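Carboxypeptidase A (Helicoverpa armigera, PDB 1JQG) probably removes C-terminal residues from peptides as a zinc-dependent carboxypeptidase of the insect mid-gut, captured here as the proenzyme with its activation domain attached. Local coordinates at residues Y27-A32 with S53-G58; E96-L101 with G394-P399; M259-A264 with T273-S278; P322-Q327 with A375-T380. All coordinates share one frame; numbering follows the deposited sequence.

Contact 1 of 4, residues Y27-A32 with S53-G58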
loop_
_atom_site.group_PDB
_atom_site.type_symbol
_atom_site.label_atom_id
_atom_site.label_comp_id
_atom_site.label_asym_id
_atom_site.label_seq_id
_atom_site.Cartn_x
_atom_site.Cartn_y
_atom_site.Cartn_z
ATOM N N TYR A 27 -19.665 -8.319 0.781
ATOM C CA TYR A 27 -20.790 -7.654 1.422
ATOM C C TYR A 27 -20.452 -6.191 1.697
ATOM O O TYR A 27 -19.282 -5.790 1.824
ATOM C CB TYR A 27 -21.168 -8.370 2.710
ATOM C CG TYR A 27 -21.936 -9.665 2.541
ATOM C CD1 TYR A 27 -21.254 -10.870 2.445
ATOM C CD2 TYR A 27 -23.328 -9.695 2.514
ATOM C CE1 TYR A 27 -21.943 -12.071 2.331
ATOM C CE2 TYR A 27 -24.021 -10.883 2.363
ATOM C CZ TYR A 27 -23.317 -12.069 2.278
ATOM O OH TYR A 27 -23.973 -13.253 2.141
ATOM N N GLN A 28 -21.479 -5.368 1.790
ATOM C CA GLN A 28 -21.344 -3.965 2.162
ATOM C C GLN A 28 -22.083 -3.739 3.482
ATOM O O GLN A 28 -23.306 -3.885 3.502
ATOM C CB GLN A 28 -21.836 -3.104 1.008
ATOM C CG GLN A 28 -21.832 -1.625 1.301
ATOM C CD GLN A 28 -22.575 -0.817 0.242
ATOM O OE1 GLN A 28 -23.600 -0.194 0.582
ATOM N NE2 GLN A 28 -22.045 -0.858 -0.978
ATOM N N VAL A 29 -21.337 -3.497 4.559
ATOM C CA VAL A 29 -21.948 -3.281 5.863
ATOM C C VAL A 29 -22.126 -1.793 6.138
ATOM O O VAL A 29 -21.176 -1.054 5.981
ATOM C CB VAL A 29 -21.155 -3.935 7.006
ATOM C CG1 VAL A 29 -21.017 -5.419 6.637
ATOM C CG2 VAL A 29 -19.772 -3.366 7.235
ATOM N N ASP A 30 -23.333 -1.376 6.477
ATOM C CA ASP A 30 -23.702 -0.007 6.749
ATOM C C ASP A 30 -24.023 0.137 8.221
ATOM O O ASP A 30 -25.050 -0.391 8.628
ATOM C CB ASP A 30 -24.921 0.444 5.932
ATOM C CG ASP A 30 -24.742 0.220 4.448
ATOM O OD1 ASP A 30 -24.544 1.237 3.768
ATOM O OD2 ASP A 30 -24.779 -0.956 4.005
ATOM N N VAL A 31 -23.154 0.815 8.957
ATOM C CA VAL A 31 -23.337 1.042 10.382
ATOM C C VAL A 31 -23.908 2.433 10.627
ATOM O O VAL A 31 -23.534 3.389 9.969
ATOM C CB VAL A 31 -22.031 0.830 11.190
ATOM C CG1 VAL A 31 -21.647 -0.651 11.145
ATOM C CG2 VAL A 31 -20.934 1.722 10.645
ATOM N N ALA A 32 -24.808 2.544 11.594
ATOM C CA ALA A 32 -25.460 3.811 11.917
ATOM C C ALA A 32 -24.747 4.561 13.035
ATOM O O ALA A 32 -24.660 5.777 12.977
ATOM C CB ALA A 32 -26.893 3.550 12.373
ATOM N N SER A 53 -12.472 -2.814 3.752
ATOM C CA SER A 53 -12.603 -1.449 4.256
ATOM C C SER A 53 -13.494 -1.419 5.490
ATOM O O SER A 53 -14.528 -2.074 5.529
ATOM C CB SER A 53 -13.171 -0.483 3.210
ATOM O OG SER A 53 -14.346 -1.068 2.660
ATOM N N ASP A 54 -13.081 -0.691 6.517
ATOM C CA ASP A 54 -13.850 -0.605 7.747
ATOM C C ASP A 54 -15.145 0.177 7.602
ATOM O O ASP A 54 -15.289 1.214 6.959
ATOM C CB ASP A 54 -12.972 -0.017 8.863
ATOM C CG ASP A 54 -11.937 -1.020 9.383
ATOM O OD1 ASP A 54 -10.736 -0.829 9.074
ATOM O OD2 ASP A 54 -12.391 -1.952 10.089
ATOM N N ALA A 55 -16.189 -0.289 8.268
ATOM C CA ALA A 55 -17.470 0.384 8.349
ATOM C C ALA A 55 -17.433 1.560 9.336
ATOM O O ALA A 55 -16.928 1.421 10.428
ATOM C CB ALA A 55 -18.579 -0.540 8.819
ATOM N N VAL A 56 -17.986 2.697 8.917
ATOM C CA VAL A 56 -18.130 3.868 9.767
ATOM C C VAL A 56 -19.351 4.632 9.317
ATOM O O VAL A 56 -19.614 4.655 8.112
ATOM C CB VAL A 56 -16.843 4.702 9.670
ATOM C CG1 VAL A 56 -16.852 5.601 8.434
ATOM C CG2 VAL A 56 -16.571 5.490 10.928
ATOM N N PRO A 57 -20.093 5.253 10.227
ATOM C CA PRO A 57 -21.257 6.061 9.857
ATOM C C PRO A 57 -20.960 7.084 8.766
ATOM O O PRO A 57 -20.053 7.894 8.890
ATOM C CB PRO A 57 -21.762 6.672 11.155
ATOM C CG PRO A 57 -21.242 5.746 12.227
ATOM C CD PRO A 57 -19.903 5.252 11.696
ATOM N N GLY A 58 -21.649 6.955 7.632
ATOM C CA GLY A 58 -21.468 7.830 6.493
ATOM C C GLY A 58 -20.625 7.253 5.359
ATOM O O GLY A 58 -20.549 7.778 4.247
HETATM O O HOH W 1 -21.703 2.646 7.246
#
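Ala-55 is the bump of this contact, and the two valines of the facing segment form the hollow that takes it. Its CB lies 3.5 Å from Val-29 CG2 on one flank, while both methyls of Val-31 close the other, Val-31 CG2 coming to 3.7 Å from Ala-55 CB. A second wedge runs the opposite way: Val-31 CG2 drops between Ala-55 and the ring of Pro-57, resting 3.6 Å from Val-56 N and 3.8 Å from Pro-57 CD. In Val-31 a chi1 of -67° sets CG1 anti to the carbonyl carbon and thereby brings CG2 round to face the loop. Farther along, the proline ring edges up to the carbonyl of Ala-32, Pro-57 CG 3.5 Å from Ala-32 O, and Pro-57 CA makes a CA-H...O contact with Val-31 O. No direct hydrogen bond joins the segments. One water does so instead, accepting from Val-31 N at 2.9 Å and donating to Val-56 O at 3.0 Å. Val-37 of helix 34-46 packs against both Val-31 and Pro-57, and Val-29 reaches Phe-73 of helix 70-80. The loop after strand 50-53 is thereby folded back against the end of central strand 25-30, in the ferredoxin-like open sandwich, four antiparallel strands with two helices, of the M14 activation domain.

Contact 2 of 4, residues E96-L101 with G394-P399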
loop_
_atom_site.group_PDB
_atom_site.type_symbol
_atom_site.label_atom_id
_atom_site.label_comp_id
_atom_site.label_asym_id
_atom_site.label_seq_id
_atom_site.Cartn_x
_atom_site.Cartn_y
_atom_site.Cartn_z
ATOM N N GLU A 96 -11.418 -13.889 -12.620
ATOM C CA GLU A 96 -11.241 -14.462 -13.934
ATOM C C GLU A 96 -11.273 -13.401 -15.030
ATOM O O GLU A 96 -10.467 -13.422 -15.964
ATOM C CB GLU A 96 -12.350 -15.479 -14.171
ATOM C CG GLU A 96 -12.137 -16.766 -13.377
ATOM C CD GLU A 96 -13.235 -17.784 -13.651
ATOM O OE1 GLU A 96 -14.285 -17.328 -14.163
ATOM O OE2 GLU A 96 -12.984 -18.963 -13.327
ATOM N N LEU A 97 -12.072 -12.360 -14.821
ATOM C CA LEU A 97 -12.114 -11.237 -15.757
ATOM C C LEU A 97 -10.818 -10.428 -15.707
ATOM O O LEU A 97 -10.336 -9.980 -16.758
ATOM C CB LEU A 97 -13.330 -10.345 -15.443
ATOM C CG LEU A 97 -13.407 -9.078 -16.304
ATOM C CD1 LEU A 97 -13.703 -9.498 -17.722
ATOM C CD2 LEU A 97 -14.393 -8.067 -15.738
ATOM N N GLU A 98 -10.270 -10.183 -14.521
ATOM C CA GLU A 98 -9.042 -9.427 -14.361
ATOM C C GLU A 98 -7.914 -10.138 -15.096
ATOM O O GLU A 98 -7.228 -9.474 -15.871
ATOM C CB GLU A 98 -8.677 -9.204 -12.897
ATOM C CG GLU A 98 -7.437 -8.328 -12.735
ATOM C CD GLU A 98 -6.731 -8.437 -11.400
ATOM O OE1 GLU A 98 -6.535 -9.550 -10.880
ATOM O OE2 GLU A 98 -6.356 -7.350 -10.869
ATOM N N ASP A 99 -7.825 -11.451 -14.918
ATOM C CA ASP A 99 -6.863 -12.285 -15.636
ATOM C C ASP A 99 -7.001 -12.114 -17.151
ATOM O O ASP A 99 -6.046 -11.936 -17.899
ATOM C CB ASP A 99 -7.024 -13.766 -15.299
ATOM C CG ASP A 99 -6.792 -14.068 -13.847
ATOM O OD1 ASP A 99 -6.275 -13.221 -13.102
ATOM O OD2 ASP A 99 -7.174 -15.209 -13.495
ATOM N N GLN A 100 -8.240 -12.136 -17.615
ATOM C CA GLN A 100 -8.559 -11.959 -19.029
ATOM C C GLN A 100 -8.141 -10.596 -19.521
ATOM O O GLN A 100 -7.474 -10.477 -20.531
ATOM C CB GLN A 100 -10.059 -12.167 -19.236
ATOM C CG GLN A 100 -10.505 -12.193 -20.683
ATOM C CD GLN A 100 -11.988 -12.499 -20.809
ATOM O OE1 GLN A 100 -12.686 -11.689 -21.424
ATOM N NE2 GLN A 100 -12.452 -13.618 -20.258
ATOM N N LEU A 101 -8.426 -9.553 -18.764
ATOM C CA LEU A 101 -8.085 -8.172 -19.064
ATOM C C LEU A 101 -6.607 -7.833 -18.976
ATOM O O LEU A 101 -6.088 -7.087 -19.806
ATOM C CB LEU A 101 -8.860 -7.246 -18.131
ATOM C CG LEU A 101 -10.044 -6.496 -18.758
ATOM C CD1 LEU A 101 -10.902 -7.415 -19.613
ATOM C CD2 LEU A 101 -10.868 -5.860 -17.647
ATOM N N GLY A 394 -12.386 -2.264 -5.156
ATOM C CA GLY A 394 -11.666 -3.445 -4.742
ATOM C C GLY A 394 -10.171 -3.334 -5.051
ATOM O O GLY A 394 -9.576 -2.279 -4.974
ATOM N N PHE A 395 -9.536 -4.486 -5.257
ATOM C CA PHE A 395 -8.114 -4.525 -5.497
ATOM C C PHE A 395 -7.774 -4.867 -6.941
ATOM O O PHE A 395 -6.643 -4.750 -7.339
ATOM C CB PHE A 395 -7.499 -5.544 -4.528
ATOM C CG PHE A 395 -7.633 -5.132 -3.090
ATOM C CD1 PHE A 395 -6.822 -4.152 -2.527
ATOM C CD2 PHE A 395 -8.583 -5.788 -2.301
ATOM C CE1 PHE A 395 -6.990 -3.815 -1.208
ATOM C CE2 PHE A 395 -8.756 -5.425 -0.963
ATOM C CZ PHE A 395 -7.961 -4.428 -0.423
ATOM N N LEU A 396 -8.774 -5.308 -7.706
ATOM C CA LEU A 396 -8.598 -5.679 -9.114
ATOM C C LEU A 396 -8.272 -4.471 -9.984
ATOM O O LEU A 396 -8.786 -3.390 -9.786
ATOM C CB LEU A 396 -9.858 -6.353 -9.639
ATOM C CG LEU A 396 -10.373 -7.542 -8.819
ATOM C CD1 LEU A 396 -11.586 -8.134 -9.565
ATOM C CD2 LEU A 396 -9.297 -8.572 -8.550
ATOM N N VAL A 397 -7.344 -4.635 -10.895
ATOM C CA VAL A 397 -6.822 -3.586 -11.736
ATOM C C VAL A 397 -7.345 -3.684 -13.175
ATOM O O VAL A 397 -7.321 -4.704 -13.829
ATOM C CB VAL A 397 -5.272 -3.616 -11.811
ATOM C CG1 VAL A 397 -4.821 -2.440 -12.699
ATOM C CG2 VAL A 397 -4.662 -3.653 -10.420
ATOM N N ASP A 398 -7.866 -2.591 -13.700
ATOM C CA ASP A 398 -8.250 -2.405 -15.077
ATOM C C ASP A 398 -7.073 -1.730 -15.781
ATOM O O ASP A 398 -6.673 -0.610 -15.396
ATOM C CB ASP A 398 -9.484 -1.510 -15.144
ATOM C CG ASP A 398 -10.130 -1.492 -16.516
ATOM O OD1 ASP A 398 -9.413 -1.493 -17.549
ATOM O OD2 ASP A 398 -11.373 -1.463 -16.592
ATOM N N PRO A 399 -6.510 -2.363 -16.809
ATOM C CA PRO A 399 -5.362 -1.867 -17.561
ATOM C C PRO A 399 -5.494 -0.472 -18.127
ATOM O O PRO A 399 -4.492 0.127 -18.448
ATOM C CB PRO A 399 -5.178 -2.956 -18.635
ATOM C CG PRO A 399 -6.517 -3.566 -18.815
ATOM C CD PRO A 399 -7.021 -3.634 -17.380
#
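Glu-98 reaches out from its helix to take the backbone N-H of Val-397. Glu-98 OE2 accepts at 2.9 Å from Val-397 N in a nearly straight bond (168°), met on the anti side of the carboxylate and 21° out of its plane. CG stands anti to the backbone N (chi1 -176°) and the chain stays extended, which carries the carboxylate across to the loop. There it lies aslant over Leu-396, with Glu-98 OE1 3.7 Å from Leu-396 CD2. One turn on, Leu-101 packs its CB 4.1 Å from Pro-399 CD, and the proline CG comes to 3.7 Å from Leu-101 O. Helix 92-108 follows the last strand of the activation domain, as the connecting helix does in M14 proenzymes, and here it lies along a loop of the enzyme moiety. The second shell fixes the carboxylate: Arg-232 NE forms a salt bridge with Glu-98 OE1, which would probably keep the buried acid ionised, and Arg-232 NH2 makes a weak hydrogen bond to Phe-395 O. The Phe-395 ring meets Trp-52 of the activation domain and Phe-308 edge-to-face, and its side chain comes within about 6 Å of the zinc ion.

Contact 3 of 4, residues M259-A264 with T273-S278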
loop_
_atom_site.group_PDB
_atom_site.type_symbol
_atom_site.label_atom_id
_atom_site.label_comp_id
_atom_site.label_asym_id
_atom_site.label_seq_id
_atom_site.Cartn_x
_atom_site.Cartn_y
_atom_site.Cartn_z
ATOM N N MET A 259 6.472 1.072 16.179
ATOM C CA MET A 259 5.661 2.133 16.787
ATOM C C MET A 259 4.391 1.567 17.390
ATOM O O MET A 259 3.408 1.249 16.717
ATOM C CB MET A 259 5.349 3.172 15.716
ATOM C CG MET A 259 5.338 4.585 16.219
ATOM S SD MET A 259 3.903 5.077 17.164
ATOM C CE MET A 259 4.661 6.111 18.410
ATOM N N ASN A 260 4.411 1.344 18.690
ATOM C CA ASN A 260 3.280 0.818 19.460
ATOM C C ASN A 260 2.832 -0.576 19.020
ATOM O O ASN A 260 1.647 -0.952 18.937
ATOM C CB ASN A 260 2.097 1.780 19.459
ATOM C CG ASN A 260 2.395 3.076 20.194
ATOM O OD1 ASN A 260 2.310 4.178 19.637
ATOM N ND2 ASN A 260 2.768 2.984 21.474
ATOM N N TRP A 261 3.813 -1.441 18.734
ATOM C CA TRP A 261 3.525 -2.768 18.211
ATOM C C TRP A 261 2.614 -3.573 19.126
ATOM O O TRP A 261 2.797 -3.532 20.335
ATOM C CB TRP A 261 4.850 -3.507 17.958
ATOM C CG TRP A 261 4.651 -4.903 17.438
ATOM C CD1 TRP A 261 4.530 -5.287 16.133
ATOM C CD2 TRP A 261 4.540 -6.096 18.219
ATOM N NE1 TRP A 261 4.374 -6.645 16.051
ATOM C CE2 TRP A 261 4.371 -7.157 17.328
ATOM C CE3 TRP A 261 4.583 -6.360 19.594
ATOM C CZ2 TRP A 261 4.239 -8.482 17.774
ATOM C CZ3 TRP A 261 4.466 -7.679 20.014
ATOM C CH2 TRP A 261 4.281 -8.741 19.101
ATOM N N GLY A 262 1.720 -4.366 18.549
ATOM C CA GLY A 262 0.871 -5.266 19.296
ATOM C C GLY A 262 -0.313 -4.678 20.034
ATOM O O GLY A 262 -1.056 -5.445 20.679
ATOM N N THR A 263 -0.520 -3.364 19.963
ATOM C CA THR A 263 -1.567 -2.714 20.750
ATOM C C THR A 263 -2.888 -2.709 19.995
ATOM O O THR A 263 -3.954 -2.703 20.597
ATOM C CB THR A 263 -1.200 -1.282 21.159
ATOM O OG1 THR A 263 -0.953 -0.538 19.961
ATOM C CG2 THR A 263 -0.010 -1.312 22.099
ATOM N N ALA A 264 -2.805 -2.722 18.659
ATOM C CA ALA A 264 -4.041 -2.694 17.862
ATOM C C ALA A 264 -3.956 -3.625 16.660
ATOM O O ALA A 264 -4.189 -3.225 15.519
ATOM C CB ALA A 264 -4.369 -1.260 17.469
ATOM N N THR A 273 -4.457 -9.645 9.933
ATOM C CA THR A 273 -3.813 -8.567 10.656
ATOM C C THR A 273 -2.907 -9.052 11.760
ATOM O O THR A 273 -2.672 -8.331 12.714
ATOM C CB THR A 273 -4.878 -7.601 11.239
ATOM O OG1 THR A 273 -5.702 -8.231 12.182
ATOM C CG2 THR A 273 -5.696 -7.075 10.085
ATOM N N PHE A 274 -2.388 -10.265 11.638
ATOM C CA PHE A 274 -1.442 -10.829 12.588
ATOM C C PHE A 274 -0.156 -10.017 12.656
ATOM O O PHE A 274 0.455 -9.928 11.592
ATOM C CB PHE A 274 -1.120 -12.273 12.216
ATOM C CG PHE A 274 -0.193 -12.968 13.182
ATOM C CD1 PHE A 274 -0.430 -12.897 14.541
ATOM C CD2 PHE A 274 0.908 -13.692 12.711
ATOM C CE1 PHE A 274 0.402 -13.537 15.452
ATOM C CE2 PHE A 274 1.733 -14.329 13.617
ATOM C CZ PHE A 274 1.485 -14.257 14.986
ATOM N N HIS A 275 0.241 -9.617 13.868
ATOM C CA HIS A 275 1.380 -8.753 14.086
ATOM C C HIS A 275 2.707 -9.498 14.084
ATOM O O HIS A 275 3.754 -8.827 14.137
ATOM C CB HIS A 275 1.174 -7.919 15.360
ATOM C CG HIS A 275 0.796 -8.672 16.585
ATOM N ND1 HIS A 275 1.421 -9.865 16.929
ATOM C CD2 HIS A 275 -0.105 -8.396 17.574
ATOM C CE1 HIS A 275 0.876 -10.289 18.063
ATOM N NE2 HIS A 275 -0.036 -9.417 18.467
ATOM N N GLY A 276 2.697 -10.833 14.176
ATOM C CA GLY A 276 3.958 -11.565 14.381
ATOM C C GLY A 276 4.424 -11.816 15.818
ATOM O O GLY A 276 3.711 -11.497 16.761
ATOM N N ARG A 277 5.594 -12.433 15.949
ATOM C CA ARG A 277 6.219 -12.761 17.212
ATOM C C ARG A 277 6.533 -11.489 18.010
ATOM O O ARG A 277 6.303 -11.474 19.222
ATOM C CB ARG A 277 7.541 -13.524 17.003
ATOM C CG ARG A 277 7.387 -14.942 16.511
ATOM C CD ARG A 277 8.750 -15.517 16.148
ATOM N NE ARG A 277 8.624 -16.867 15.591
ATOM C CZ ARG A 277 8.799 -17.138 14.303
ATOM N NH1 ARG A 277 9.114 -16.109 13.528
ATOM N NH2 ARG A 277 8.701 -18.365 13.817
ATOM N N SER A 278 7.113 -10.513 17.349
ATOM C CA SER A 278 7.536 -9.264 17.923
ATOM C C SER A 278 7.704 -8.210 16.812
ATOM O O SER A 278 7.379 -8.455 15.655
ATOM C CB SER A 278 8.893 -9.367 18.642
ATOM O OG SER A 278 9.845 -9.673 17.625
#
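The indole of Trp-261 carries Ser-278 on one face and the carbonyls of His-275 and Gly-276 at its edge. Ser-278 CA stands 3.7 Å from the centroid of the six-membered ring of Trp-261 in a CH-pi contact. In the indole plane, Trp-261 NE1 donates to His-275 O at 3.0 Å (154°), although it meets that oxygen from above the carbonyl plane. Trp-261 CZ2, farther along the edge, approaches Gly-276 O at 3.2 Å. The same edge points at a face of the His-275 imidazole, an edge-to-face pair with centroids 4.4 Å apart and planes at 53°. Chi1 of 51° folds the imidazole back over the main chain of His-275, turning a face of the ring to the indole edge. Trp-261 and Gly-262 are the two central residues of a type II beta turn from Asn-260 to Thr-263, within the long irregular excursion between helices 221-228 and 283-294 that also holds the Cys-248 to Cys-270 disulfide. Thr-263 OG1 donates to Asn-260 O at 2.8 Å across this turn. A leucine in place of Trp-261 would probably leave His-275 O without its N-H partner and open a gap between Ser-278 and the imidazole. The imidazole is held in rotation by His-275 ND1, which donates to Gly-276 O at 2.8 Å on an in-plane lone pair, and by a weak hydrogen bond between NE2 and Ser-267 OG.

Contact 4 of 4, residues P322-Q327 with A375-T380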
loop_
_atom_site.group_PDB
_atom_site.type_symbol
_atom_site.label_atom_id
_atom_site.label_comp_id
_atom_site.label_asym_id
_atom_site.label_seq_id
_atom_site.Cartn_x
_atom_site.Cartn_y
_atom_site.Cartn_z
ATOM N N PRO A 322 0.699 14.087 16.524
ATOM C CA PRO A 322 2.071 14.545 16.719
ATOM C C PRO A 322 2.142 16.049 16.884
ATOM O O PRO A 322 1.192 16.754 16.493
ATOM C CB PRO A 322 2.759 14.096 15.432
ATOM C CG PRO A 322 1.725 13.953 14.394
ATOM C CD PRO A 322 0.441 13.674 15.129
ATOM N N SER A 323 3.301 16.557 17.282
ATOM C CA SER A 323 3.483 17.998 17.524
ATOM C C SER A 323 3.199 18.827 16.299
ATOM O O SER A 323 2.647 19.909 16.389
ATOM C CB SER A 323 4.917 18.249 18.021
ATOM O OG SER A 323 5.164 17.276 19.048
ATOM N N ASN A 324 3.629 18.402 15.123
ATOM C CA ASN A 324 3.455 19.142 13.874
ATOM C C ASN A 324 2.199 18.714 13.108
ATOM O O ASN A 324 2.192 18.684 11.879
ATOM C CB ASN A 324 4.704 18.982 13.022
ATOM C CG ASN A 324 4.954 17.543 12.560
ATOM O OD1 ASN A 324 5.563 17.296 11.513
ATOM N ND2 ASN A 324 4.483 16.560 13.313
ATOM N N ALA A 325 1.114 18.417 13.815
ATOM C CA ALA A 325 -0.119 17.956 13.230
ATOM C C ALA A 325 -0.636 18.930 12.190
ATOM O O ALA A 325 -1.076 18.585 11.077
ATOM C CB ALA A 325 -1.183 17.707 14.298
ATOM N N LEU A 326 -0.661 20.205 12.548
ATOM C CA LEU A 326 -1.160 21.238 11.636
ATOM C C LEU A 326 -0.373 21.281 10.331
ATOM O O LEU A 326 -0.959 21.459 9.254
ATOM C CB LEU A 326 -1.167 22.598 12.310
ATOM C CG LEU A 326 -1.877 22.728 13.662
ATOM C CD1 LEU A 326 -1.797 24.165 14.165
ATOM C CD2 LEU A 326 -3.311 22.235 13.560
ATOM N N GLN A 327 0.941 21.118 10.425
ATOM C CA GLN A 327 1.818 21.074 9.260
ATOM C C GLN A 327 1.603 19.825 8.404
ATOM O O GLN A 327 1.480 19.913 7.178
ATOM C CB GLN A 327 3.280 21.115 9.690
ATOM C CG GLN A 327 3.695 22.399 10.392
ATOM C CD GLN A 327 5.161 22.399 10.807
ATOM O OE1 GLN A 327 6.050 22.383 9.923
ATOM N NE2 GLN A 327 5.422 22.423 12.122
ATOM N N ALA A 375 11.473 10.779 9.587
ATOM C CA ALA A 375 10.841 11.853 8.806
ATOM C C ALA A 375 9.910 12.657 9.694
ATOM O O ALA A 375 8.983 12.139 10.347
ATOM C CB ALA A 375 10.121 11.224 7.624
ATOM N N PRO A 376 9.988 13.984 9.590
ATOM C CA PRO A 376 9.085 14.905 10.247
ATOM C C PRO A 376 7.714 14.861 9.604
ATOM O O PRO A 376 6.715 15.324 10.131
ATOM C CB PRO A 376 9.751 16.266 10.100
ATOM C CG PRO A 376 11.158 15.986 9.713
ATOM C CD PRO A 376 11.090 14.709 8.912
ATOM N N PHE A 377 7.676 14.416 8.349
ATOM C CA PHE A 377 6.459 14.297 7.553
ATOM C C PHE A 377 6.370 12.885 7.008
ATOM O O PHE A 377 7.291 12.419 6.308
ATOM C CB PHE A 377 6.470 15.315 6.410
ATOM C CG PHE A 377 6.662 16.737 6.877
ATOM C CD1 PHE A 377 7.917 17.324 6.835
ATOM C CD2 PHE A 377 5.618 17.461 7.405
ATOM C CE1 PHE A 377 8.121 18.617 7.261
ATOM C CE2 PHE A 377 5.809 18.765 7.850
ATOM C CZ PHE A 377 7.051 19.337 7.767
ATOM N N SER A 378 5.307 12.165 7.330
ATOM C CA SER A 378 5.159 10.772 6.908
ATOM C C SER A 378 3.686 10.453 6.701
ATOM O O SER A 378 2.762 10.623 7.473
ATOM C CB SER A 378 5.809 9.848 7.932
ATOM O OG SER A 378 5.764 8.494 7.591
ATOM N N TYR A 379 3.352 9.977 5.514
ATOM C CA TYR A 379 1.989 9.624 5.151
ATOM C C TYR A 379 1.882 8.171 4.673
ATOM O O TYR A 379 2.829 7.557 4.130
ATOM C CB TYR A 379 1.475 10.610 4.080
ATOM C CG TYR A 379 1.591 12.075 4.508
ATOM C CD1 TYR A 379 2.760 12.774 4.174
ATOM C CD2 TYR A 379 0.600 12.737 5.217
ATOM C CE1 TYR A 379 2.914 14.081 4.549
ATOM C CE2 TYR A 379 0.759 14.075 5.545
ATOM C CZ TYR A 379 1.922 14.740 5.232
ATOM O OH TYR A 379 2.141 16.040 5.584
ATOM N N THR A 380 0.676 7.661 4.725
ATOM C CA THR A 380 0.280 6.395 4.138
ATOM C C THR A 380 -0.777 6.685 3.065
ATOM O O THR A 380 -1.844 7.178 3.405
ATOM C CB THR A 380 -0.224 5.428 5.200
ATOM O OG1 THR A 380 -1.063 4.472 4.490
ATOM C CG2 THR A 380 -1.106 6.059 6.273
#
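A small, loosely polar contact sets Asn-324 and Gln-327, at the start of helix 325-340, against Pro-376 and Phe-377, where strand 377-383 begins. Asn-324 occupies the N-cap position, but its side chain makes no capping bond. Its chi1 of 65° swings the amide over its own backbone and out toward the Pro-376 carbonyl. As modelled, Asn-324 OD1 is 2.7 Å from Pro-376 O; the amide is probably turned over, and with its ends exchanged this approach may be a hydrogen bond. An alanine here would probably leave the Pro-376 carbonyl without this neighbour and the helix start less closely tied to the strand. Gln-327 works at the rim of the Phe-377 ring. Its CB lies in the ring plane, 3.9 Å from Phe-377 CE2, and Gln-327 OE1 comes to the same edge, 3.9 Å from Phe-377 CZ, with amide and ring planes 69° apart. The type I turn from Pro-322 to Ala-325 leads into the helix. Tyr-379, two residues along the strand, bonds through its hydroxyl to Leu-328 O, and both it and Phe-377 press on Ile-331 of helix 325-340. Met-371 of helix 366-373 touches Asn-324, while the strand itself runs in the mixed sheet between 299-307 and 311-314 and leads to Glu-382, the predicted proton donor/acceptor.

How the contacts relate
From the N terminus, contact 1 closes first, bringing 53-58 back to 27-32 round helix 34-46 inside the activation domain. Contact 2 opens on helix 92-108 and closes only at 394-399, so its loop spans nearly the whole enzyme moiety and ties the prosegment to it. Contacts 3 and 4 both nest within that loop, one after the other, and none of the four cross. Contact 3 closes a short loop with eight residues between its segments; contact 4 joins the start of helix 325-340 to strand 377-383 of the mixed sheet. Contact 2 lies opposite contacts 3 and 4 about the chain centre, centre to centre about 32 and 35 Å from them.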